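Local coordinates for protein tyrocidine synthetase 3 (Brevibacillus brevis, PDB 2JGP) that probably forms peptide bonds in nonribosomal synthesis of the antibiotic tyrocidine, its carrier domain holding the growing peptide and its condensation domain joining it to the next amino acid, at residues Gln396-Leu399 and Asp400-His404; Phe390-Glu393 and Val394-Asn397; Ala13-Ala16 and Gln17-Gln21. One frame throughout, in Å; residues are numbered along the deposited sequence.

Contact 1: residues Gln396-Leu399 and Asp400-His404; sequences QNAL and DAYGH. With NA (sodium ion), chain F.
Two side chains and two waters grip a sodium ion: Gln396 OE1 binds it at 2.2 Å, and Asp400 OD1 reaches it more loosely at 2.7 Å. An amide oxygen and a carboxylate suit a hard cation, and standing one turn apart lets them close on it. A bend about the CB-CG bond of Gln396 (chi2 52°) turns OE1 to the sodium; the planes of amide and carboxylate are turned 51° apart. The sodium would offset the repulsion between OE1 and OD1. The other carboxylate oxygen, Asp400 OD2, accepts a hydrogen bond of 2.6 Å from a water that also donates to Asn397 OD1, so both acid oxygens are engaged. Gln396 to Tyr402 lie near the C-terminal end of helix 387-403 of the condensation domain, whose backbone runs i to i+4 up to Gly403 N on Leu399 O. His404 folds back, and its ND1 donates to Asp400 O at 2.7 Å with the acceptor in the imidazole plane. His404 NE2 is hydrogen-bonded to Glu54 OE1, on carrier-domain helix 41-55, while Tyr275 stacks on the ring. Tyr402 lays one face of its ring over Ala398 O, 3.1 Å above the plane, and Tyr402 CE1 meets Ala398 CB at 4.1 Å.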
ATOM      1  N   GLN A 396       4.243   0.759  18.049  1.00 55.30           N
ATOM      2  CA  GLN A 396       5.555   0.129  18.075  1.00 55.91           C
ATOM      3  C   GLN A 396       5.680  -0.964  17.015  1.00 55.48           C
ATOM      4  O   GLN A 396       6.689  -1.045  16.313  1.00 55.22           O
ATOM      5  CB  GLN A 396       5.840  -0.448  19.469  1.00 56.34           C
ATOM      6  CG  GLN A 396       7.303  -0.699  19.763  1.00 58.44           C
ATOM      7  CD  GLN A 396       8.180   0.526  19.507  1.00 59.79           C
ATOM      8  OE1 GLN A 396       9.044   0.503  18.628  1.00 63.34           O
ATOM      9  NE2 GLN A 396       7.930   1.603  20.230  1.00 60.49           N
ATOM     10  N   ASN A 397       4.653  -1.799  16.908  1.00 55.02           N
ATOM     11  CA  ASN A 397       4.644  -2.873  15.923  1.00 54.75           C
ATOM     12  C   ASN A 397       4.554  -2.340  14.500  1.00 54.71           C
ATOM     13  O   ASN A 397       5.102  -2.940  13.576  1.00 54.49           O
ATOM     14  CB  ASN A 397       3.501  -3.847  16.215  1.00 54.98           C
ATOM     15  CG  ASN A 397       3.742  -4.659  17.466  1.00 54.65           C
ATOM     16  OD1 ASN A 397       4.891  -4.962  17.814  1.00 56.23           O
ATOM     17  ND2 ASN A 397       2.667  -5.003  18.168  1.00 55.13           N
ATOM     18  N   ALA A 398       3.865  -1.212  14.332  1.00 54.56           N
ATOM     19  CA  ALA A 398       3.753  -0.565  13.025  1.00 54.76           C
ATOM     20  C   ALA A 398       5.103  -0.011  12.586  1.00 54.58           C
ATOM     21  O   ALA A 398       5.551  -0.263  11.465  1.00 54.99           O
ATOM     22  CB  ALA A 398       2.709   0.536  13.061  1.00 54.68           C
ATOM     23  N   LEU A 399       5.755   0.723  13.478  1.00 54.64           N
ATOM     24  CA  LEU A 399       7.075   1.267  13.196  1.00 54.70           C
ATOM     25  C   LEU A 399       8.078   0.152  12.902  1.00 54.52           C
ATOM     26  O   LEU A 399       8.863   0.264  11.969  1.00 54.15           O
ATOM     27  CB  LEU A 399       7.567   2.127  14.363  1.00 54.96           C
ATOM     28  CG  LEU A 399       6.815   3.449  14.571  1.00 55.61           C
ATOM     29  CD1 LEU A 399       7.289   4.137  15.843  1.00 56.20           C
ATOM     30  CD2 LEU A 399       7.006   4.354  13.362  1.00 56.70           C
ATOM     31  N   ASP A 400       8.034  -0.920  13.691  1.00 54.54           N
ATOM     32  CA  ASP A 400       8.902  -2.081  13.472  1.00 54.76           C
ATOM     33  C   ASP A 400       8.619  -2.697  12.107  1.00 54.36           C
ATOM     34  O   ASP A 400       9.544  -3.060  11.383  1.00 54.40           O
ATOM     35  CB  ASP A 400       8.706  -3.136  14.567  1.00 55.38           C
ATOM     36  CG  ASP A 400       9.253  -2.704  15.922  1.00 56.44           C
ATOM     37  OD1 ASP A 400      10.006  -1.709  15.993  1.00 58.78           O
ATOM     38  OD2 ASP A 400       8.924  -3.368  16.931  1.00 58.47           O
ATOM     39  N   ALA A 401       7.339  -2.804  11.758  1.00 54.21           N
ATOM     40  CA  ALA A 401       6.927  -3.343  10.461  1.00 54.30           C
ATOM     41  C   ALA A 401       7.450  -2.481   9.316  1.00 54.50           C
ATOM     42  O   ALA A 401       8.029  -2.998   8.358  1.00 54.09           O
ATOM     43  CB  ALA A 401       5.404  -3.452  10.396  1.00 54.12           C
ATOM     44  N   TYR A 402       7.258  -1.169   9.423  1.00 54.85           N
ATOM     45  CA  TYR A 402       7.747  -0.241   8.400  1.00 55.55           C
ATOM     46  C   TYR A 402       9.276  -0.293   8.284  1.00 54.64           C
ATOM     47  O   TYR A 402       9.816  -0.218   7.179  1.00 54.52           O
ATOM     48  CB  TYR A 402       7.305   1.198   8.685  1.00 57.18           C
ATOM     49  CG  TYR A 402       5.803   1.407   8.776  1.00 58.92           C
ATOM     50  CD1 TYR A 402       5.277   2.401   9.596  1.00 61.55           C
ATOM     51  CD2 TYR A 402       4.909   0.605   8.069  1.00 60.94           C
ATOM     52  CE1 TYR A 402       3.902   2.601   9.702  1.00 62.29           C
ATOM     53  CE2 TYR A 402       3.529   0.804   8.169  1.00 61.85           C
ATOM     54  CZ  TYR A 402       3.041   1.801   8.986  1.00 61.74           C
ATOM     55  OH  TYR A 402       1.684   1.999   9.102  1.00 63.46           O
ATOM     56  N   GLY A 403       9.956  -0.446   9.417  1.00 53.28           N
ATOM     57  CA  GLY A 403      11.412  -0.598   9.431  1.00 52.95           C
ATOM     58  C   GLY A 403      11.902  -1.890   8.788  1.00 52.32           C
ATOM     59  O   GLY A 403      13.074  -2.008   8.435  1.00 51.92           O
ATOM     60  N   HIS A 404      11.010  -2.865   8.651  1.00 51.93           N
ATOM     61  CA  HIS A 404      11.356  -4.139   8.040  1.00 51.94           C
ATOM     62  C   HIS A 404      10.465  -4.459   6.850  1.00 52.38           C
ATOM     63  O   HIS A 404      10.194  -5.622   6.564  1.00 51.75           O
ATOM     64  CB  HIS A 404      11.311  -5.235   9.093  1.00 51.99           C
ATOM     65  CG  HIS A 404      12.298  -5.017  10.194  1.00 51.57           C
ATOM     66  ND1 HIS A 404      12.032  -4.205  11.275  1.00 51.55           N
ATOM     67  CD2 HIS A 404      13.568  -5.453  10.351  1.00 50.95           C
ATOM     68  CE1 HIS A 404      13.091  -4.175  12.067  1.00 51.68           C
ATOM     69  NE2 HIS A 404      14.036  -4.922  11.525  1.00 51.09           N
TER
HETATM   70 NA    NA F1527      10.236   0.854  16.811  1.00 69.22          NA
HETATM   71  O   HOH W   1       7.451  -5.509  16.533  1.00 42.00           O
HETATM   72  O   HOH W   2      10.814   2.925  17.737  1.00 45.46           O
HETATM   73  O   HOH W   3      10.883   0.600  14.826  1.00 50.10           O

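Contact 2: residues Phe390-Glu393 and Val394-Asn397; sequences FLQE and VKQN. With NA (sodium ion), chain F.
Phe390 turns its CG anti to its own backbone N (chi1 176°), and Val394, one turn later, holds CG2 beside its backbone N (chi1 173° for CG1); together these torsions set the methyl over the phenyl face. This is an i to i+4 pair on the amphipathic helix 387-403 of the condensation domain. Val394 CG2 stands 4.0 Å from the centroid of the Phe390 ring and 20° off the normal, a CH-pi contact displaced toward the rim at CZ and CE2. Flat and branched apolar groups fit here because this face of the helix is buried: Ala335 of helix 329-345 touches Leu391 and Val394, and Asn379 of strand 373-379 lies against Phe390 and Val394.

A more polar flank carries Gln392 and Lys395, which run side by side in the same direction. The lysine chain is extended throughout, and Lys395 CD passes 3.8 Å from Gln392 OE1. A water links their ends, donating to Gln392 OE1 and accepting from Lys395 NZ. The stronger polar ties go outward, NZ to Gly326 O and Tyr4 OH, and Gln392 NE2 to Thr325 O, while Glu393 makes a salt bridge with Lys385. Four i to i+4 backbone bonds hold the turns; in the last of them, Asn397 N donates to Glu393 O at 2.8 Å, and Asn397 CG lies 3.3 Å from that same oxygen.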
ATOM      1  N   PHE A 390      -2.298  -0.469  24.687  1.00 55.70           N
ATOM      2  CA  PHE A 390      -2.496  -1.271  23.475  1.00 55.59           C
ATOM      3  C   PHE A 390      -2.165  -0.458  22.224  1.00 55.62           C
ATOM      4  O   PHE A 390      -1.481  -0.947  21.314  1.00 55.12           O
ATOM      5  CB  PHE A 390      -3.931  -1.797  23.376  1.00 55.75           C
ATOM      6  CG  PHE A 390      -4.203  -2.539  22.098  1.00 56.09           C
ATOM      7  CD1 PHE A 390      -3.523  -3.718  21.814  1.00 56.43           C
ATOM      8  CD2 PHE A 390      -5.106  -2.046  21.161  1.00 55.84           C
ATOM      9  CE1 PHE A 390      -3.754  -4.402  20.629  1.00 56.14           C
ATOM     10  CE2 PHE A 390      -5.339  -2.725  19.972  1.00 55.72           C
ATOM     11  CZ  PHE A 390      -4.660  -3.905  19.706  1.00 56.05           C
ATOM     12  N   LEU A 391      -2.646   0.783  22.187  1.00 55.21           N
ATOM     13  CA  LEU A 391      -2.349   1.683  21.075  1.00 55.09           C
ATOM     14  C   LEU A 391      -0.843   1.898  20.907  1.00 54.93           C
ATOM     15  O   LEU A 391      -0.344   1.988  19.789  1.00 54.69           O
ATOM     16  CB  LEU A 391      -3.057   3.030  21.260  1.00 55.19           C
ATOM     17  CG  LEU A 391      -2.684   4.125  20.248  1.00 55.70           C
ATOM     18  CD1 LEU A 391      -3.000   3.684  18.825  1.00 57.11           C
ATOM     19  CD2 LEU A 391      -3.381   5.438  20.582  1.00 56.67           C
ATOM     20  N   GLN A 392      -0.121   1.999  22.017  1.00 54.93           N
ATOM     21  CA  GLN A 392       1.324   2.116  21.949  1.00 55.04           C
ATOM     22  C   GLN A 392       1.969   0.849  21.402  1.00 54.72           C
ATOM     23  O   GLN A 392       2.982   0.924  20.714  1.00 54.69           O
ATOM     24  CB  GLN A 392       1.900   2.469  23.318  1.00 55.22           C
ATOM     25  CG  GLN A 392       1.514   3.866  23.777  1.00 56.14           C
ATOM     26  CD  GLN A 392       2.016   4.956  22.837  1.00 57.50           C
ATOM     27  OE1 GLN A 392       3.179   4.949  22.426  1.00 57.90           O
ATOM     28  NE2 GLN A 392       1.131   5.889  22.481  1.00 57.37           N
ATOM     29  N   GLU A 393       1.384  -0.313  21.695  1.00 54.70           N
ATOM     30  CA  GLU A 393       1.862  -1.562  21.102  1.00 54.74           C
ATOM     31  C   GLU A 393       1.657  -1.544  19.590  1.00 54.62           C
ATOM     32  O   GLU A 393       2.556  -1.915  18.831  1.00 54.57           O
ATOM     33  CB  GLU A 393       1.164  -2.771  21.724  1.00 54.67           C
ATOM     34  CG  GLU A 393       1.437  -2.954  23.208  1.00 55.15           C
ATOM     35  CD  GLU A 393       0.735  -4.165  23.782  1.00 55.83           C
ATOM     36  OE1 GLU A 393      -0.083  -4.786  23.065  1.00 56.05           O
ATOM     37  OE2 GLU A 393       0.996  -4.488  24.954  1.00 56.06           O
ATOM     38  N   VAL A 394       0.478  -1.094  19.163  1.00 54.71           N
ATOM     39  CA  VAL A 394       0.144  -0.951  17.738  1.00 54.70           C
ATOM     40  C   VAL A 394       1.116  -0.014  17.030  1.00 55.12           C
ATOM     41  O   VAL A 394       1.580  -0.310  15.928  1.00 55.13           O
ATOM     42  CB  VAL A 394      -1.311  -0.442  17.532  1.00 54.69           C
ATOM     43  CG1 VAL A 394      -1.585  -0.126  16.058  1.00 54.74           C
ATOM     44  CG2 VAL A 394      -2.316  -1.472  18.047  1.00 54.75           C
ATOM     45  N   LYS A 395       1.443   1.101  17.676  1.00 55.22           N
ATOM     46  CA  LYS A 395       2.413   2.044  17.126  1.00 55.13           C
ATOM     47  C   LYS A 395       3.784   1.402  16.979  1.00 55.29           C
ATOM     48  O   LYS A 395       4.416   1.507  15.925  1.00 55.45           O
ATOM     49  CB  LYS A 395       2.536   3.277  18.021  1.00 55.20           C
ATOM     50  CG  LYS A 395       3.718   4.170  17.680  1.00 55.06           C
ATOM     51  CD  LYS A 395       3.882   5.284  18.693  1.00 54.79           C
ATOM     52  CE  LYS A 395       5.017   6.210  18.303  1.00 54.98           C
ATOM     53  NZ  LYS A 395       5.089   7.385  19.208  1.00 55.14           N
ATOM     54  N   GLN A 396       4.243   0.759  18.049  1.00 55.30           N
ATOM     55  CA  GLN A 396       5.555   0.129  18.075  1.00 55.91           C
ATOM     56  C   GLN A 396       5.680  -0.964  17.015  1.00 55.48           C
ATOM     57  O   GLN A 396       6.689  -1.045  16.313  1.00 55.22           O
ATOM     58  CB  GLN A 396       5.840  -0.448  19.469  1.00 56.34           C
ATOM     59  CG  GLN A 396       7.303  -0.699  19.763  1.00 58.44           C
ATOM     60  CD  GLN A 396       8.180   0.526  19.507  1.00 59.79           C
ATOM     61  OE1 GLN A 396       9.044   0.503  18.628  1.00 63.34           O
ATOM     62  NE2 GLN A 396       7.930   1.603  20.230  1.00 60.49           N
ATOM     63  N   ASN A 397       4.653  -1.799  16.908  1.00 55.02           N
ATOM     64  CA  ASN A 397       4.644  -2.873  15.923  1.00 54.75           C
ATOM     65  C   ASN A 397       4.554  -2.340  14.500  1.00 54.71           C
ATOM     66  O   ASN A 397       5.102  -2.940  13.576  1.00 54.49           O
ATOM     67  CB  ASN A 397       3.501  -3.847  16.215  1.00 54.98           C
ATOM     68  CG  ASN A 397       3.742  -4.659  17.466  1.00 54.65           C
ATOM     69  OD1 ASN A 397       4.891  -4.962  17.814  1.00 56.23           O
ATOM     70  ND2 ASN A 397       2.667  -5.003  18.168  1.00 55.13           N
TER
HETATM   71 NA    NA F1527      10.236   0.854  16.811  1.00 69.22          NA
HETATM   72  O   HOH W   4       4.099   7.330  21.588  1.00 44.05           O
HETATM   73  O   HOH W   2      10.814   2.925  17.737  1.00 45.46           O
HETATM   74  O   HOH W   3      10.883   0.600  14.826  1.00 50.10           O

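Contact 3: residues Ala13-Ala16 and Gln17-Gln21; sequences ARLA and QVWEQ
Backbone hydrogen bonds run from Gln17 N to Ala13 O and onward to Glu20 N on Ala16 O, the regular i to i+4 ladder of helix 10-23, the first helix of the four-helix carrier domain. The Trp19 N to Leu15 O bond is of normal length, 2.9 Å, and runs nearly along the carbonyl axis (C=O...N 165°), whereas Val18 N to Arg14 O is longer at 3.2 Å.

Apolar contacts follow the inward face. Leu15 packs on Ile70, Leu73 and Ile77 of helix 70-79, Leu15 and Val18 both meet Met51 of helix 41-55, and Phe34 meets the Trp19 indole edge-to-face, so branched aliphatics and a large ring fill the spaces between helices.

Van der Waals approaches to backbone carbonyls form a second group. Trp19 keeps CG beside its backbone N (chi1 -74°), and this brings the indole back along the helix, with Trp19 CD1 3.2 Å from Leu15 O. Val18 CG2 lies 3.5 Å from Arg14 O. Trp19 NE1, 4.3 Å from Leu15 CD2, is a buried N-H that finds no hydrogen-bond partner in the model.

The polar ends of Arg14 and Glu20 bond outside the two segments: the long Arg14 gives its NE to Gly403 O, forms a salt bridge with Asp406 and makes cation-pi contacts with Phe86 and Trp11, while Glu20 OE1 accepts from Val28 N. Nearer the backbone, Glu20 CG lies 3.2 Å from Ala16 O.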
ATOM      1  N   ALA A  13      12.200   6.067  11.192  1.00 61.19           N
ATOM      2  CA  ALA A  13      11.736   4.966  12.043  1.00 61.03           C
ATOM      3  C   ALA A  13      12.889   4.048  12.457  1.00 60.77           C
ATOM      4  O   ALA A  13      13.044   3.745  13.632  1.00 60.72           O
ATOM      5  CB  ALA A  13      10.654   4.163  11.331  1.00 61.25           C
ATOM      6  N   ARG A  14      13.700   3.625  11.490  1.00 60.48           N
ATOM      7  CA  ARG A  14      14.820   2.726  11.761  1.00 60.55           C
ATOM      8  C   ARG A  14      15.818   3.344  12.736  1.00 60.46           C
ATOM      9  O   ARG A  14      16.228   2.715  13.705  1.00 60.06           O
ATOM     10  CB  ARG A  14      15.532   2.348  10.457  1.00 60.69           C
ATOM     11  CG  ARG A  14      14.724   1.407   9.585  1.00 60.03           C
ATOM     12  CD  ARG A  14      15.342   1.222   8.219  1.00 60.78           C
ATOM     13  NE  ARG A  14      14.632   0.178   7.484  1.00 61.24           N
ATOM     14  CZ  ARG A  14      14.633   0.048   6.160  1.00 61.84           C
ATOM     15  NH1 ARG A  14      15.322   0.881   5.391  1.00 62.69           N
ATOM     16  NH2 ARG A  14      13.936  -0.928   5.601  1.00 62.18           N
ATOM     17  N   LEU A  15      16.193   4.589  12.472  1.00 61.00           N
ATOM     18  CA  LEU A  15      17.144   5.294  13.318  1.00 61.53           C
ATOM     19  C   LEU A  15      16.618   5.500  14.728  1.00 61.91           C
ATOM     20  O   LEU A  15      17.338   5.252  15.697  1.00 62.87           O
ATOM     21  CB  LEU A  15      17.503   6.653  12.712  1.00 61.61           C
ATOM     22  CG  LEU A  15      18.527   6.614  11.576  1.00 62.93           C
ATOM     23  CD1 LEU A  15      18.495   7.925  10.767  1.00 63.01           C
ATOM     24  CD2 LEU A  15      19.928   6.348  12.131  1.00 63.02           C
ATOM     25  N   ALA A  16      15.373   5.952  14.837  1.00 62.13           N
ATOM     26  CA  ALA A  16      14.767   6.251  16.132  1.00 62.25           C
ATOM     27  C   ALA A  16      14.777   5.021  17.019  1.00 62.51           C
ATOM     28  O   ALA A  16      15.074   5.115  18.199  1.00 62.48           O
ATOM     29  CB  ALA A  16      13.350   6.762  15.950  1.00 61.85           C
ATOM     30  N   GLN A  17      14.439   3.875  16.427  1.00 62.85           N
ATOM     31  CA  GLN A  17      14.459   2.578  17.111  1.00 63.73           C
ATOM     32  C   GLN A  17      15.850   2.242  17.650  1.00 63.29           C
ATOM     33  O   GLN A  17      15.994   1.832  18.802  1.00 63.55           O
ATOM     34  CB  GLN A  17      13.955   1.491  16.148  1.00 64.43           C
ATOM     35  CG  GLN A  17      14.424   0.052  16.401  1.00 67.41           C
ATOM     36  CD  GLN A  17      15.509  -0.426  15.414  1.00 70.20           C
ATOM     37  OE1 GLN A  17      15.543  -0.051  14.213  1.00 68.57           O
ATOM     38  NE2 GLN A  17      16.388  -1.269  15.915  1.00 71.43           N
ATOM     39  N   VAL A  18      16.869   2.414  16.814  1.00 62.50           N
ATOM     40  CA  VAL A  18      18.246   2.182  17.223  1.00 62.45           C
ATOM     41  C   VAL A  18      18.691   3.132  18.347  1.00 62.29           C
ATOM     42  O   VAL A  18      19.317   2.693  19.308  1.00 62.39           O
ATOM     43  CB  VAL A  18      19.217   2.251  16.023  1.00 62.10           C
ATOM     44  CG1 VAL A  18      20.659   2.296  16.500  1.00 62.69           C
ATOM     45  CG2 VAL A  18      19.000   1.036  15.100  1.00 62.48           C
ATOM     46  N   TRP A  19      18.352   4.418  18.243  1.00 62.36           N
ATOM     47  CA  TRP A  19      18.724   5.380  19.289  1.00 62.56           C
ATOM     48  C   TRP A  19      18.094   5.021  20.633  1.00 62.39           C
ATOM     49  O   TRP A  19      18.741   5.121  21.671  1.00 62.10           O
ATOM     50  CB  TRP A  19      18.294   6.796  18.921  1.00 62.96           C
ATOM     51  CG  TRP A  19      19.120   7.461  17.863  1.00 63.49           C
ATOM     52  CD1 TRP A  19      19.873   6.854  16.893  1.00 63.84           C
ATOM     53  CD2 TRP A  19      19.229   8.872  17.631  1.00 63.87           C
ATOM     54  NE1 TRP A  19      20.453   7.800  16.091  1.00 65.01           N
ATOM     55  CE2 TRP A  19      20.077   9.048  16.520  1.00 64.57           C
ATOM     56  CE3 TRP A  19      18.698  10.003  18.263  1.00 64.06           C
ATOM     57  CZ2 TRP A  19      20.407  10.311  16.018  1.00 64.31           C
ATOM     58  CZ3 TRP A  19      19.025  11.260  17.764  1.00 63.99           C
ATOM     59  CH2 TRP A  19      19.872  11.400  16.652  1.00 64.03           C
ATOM     60  N   GLU A  20      16.823   4.631  20.607  1.00 62.51           N
ATOM     61  CA  GLU A  20      16.117   4.225  21.825  1.00 62.71           C
ATOM     62  C   GLU A  20      16.821   3.060  22.518  1.00 62.82           C
ATOM     63  O   GLU A  20      17.000   3.072  23.733  1.00 62.68           O
ATOM     64  CB  GLU A  20      14.671   3.849  21.505  1.00 63.04           C
ATOM     65  CG  GLU A  20      13.811   5.042  21.128  1.00 63.33           C
ATOM     66  CD  GLU A  20      12.491   4.651  20.483  1.00 66.02           C
ATOM     67  OE1 GLU A  20      11.648   5.552  20.288  1.00 64.22           O
ATOM     68  OE2 GLU A  20      12.294   3.454  20.178  1.00 66.58           O
ATOM     69  N   GLN A  21      17.230   2.067  21.738  1.00 62.85           N
ATOM     70  CA  GLN A  21      17.956   0.916  22.281  1.00 63.10           C
ATOM     71  C   GLN A  21      19.329   1.296  22.826  1.00 62.64           C
ATOM     72  O   GLN A  21      19.689   0.917  23.949  1.00 62.15           O
ATOM     73  CB  GLN A  21      18.113  -0.161  21.210  1.00 63.41           C
ATOM     74  CG  GLN A  21      16.797  -0.803  20.782  1.00 65.47           C
ATOM     75  CD  GLN A  21      16.010  -1.377  21.951  1.00 68.07           C
ATOM     76  OE1 GLN A  21      14.829  -1.068  22.131  1.00 71.81           O
ATOM     77  NE2 GLN A  21      16.664  -2.202  22.761  1.00 69.10           N
TER

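How the contacts relate
Contacts 1 and 2 are successive lengths of one helix, 387-403, with centres 10 Å apart; they share Gln396 and Asn397. The sodium belongs to both through Gln396, but contact 1 alone supplies the second protein ligand, Asp400. Contact 3 lies on the carrier-domain helix 10-23 and faces contact 1 across the boundary between the two domains, their centres 11 Å apart. There Ala13 CB packs against Leu399 CD2 at 4.2 Å. The Gln17 side chain comes to about 4 Å from the sodium, so the ion sits near this interface. Contacts 2 and 3 do not touch, their nearest atoms being about 5 Å apart.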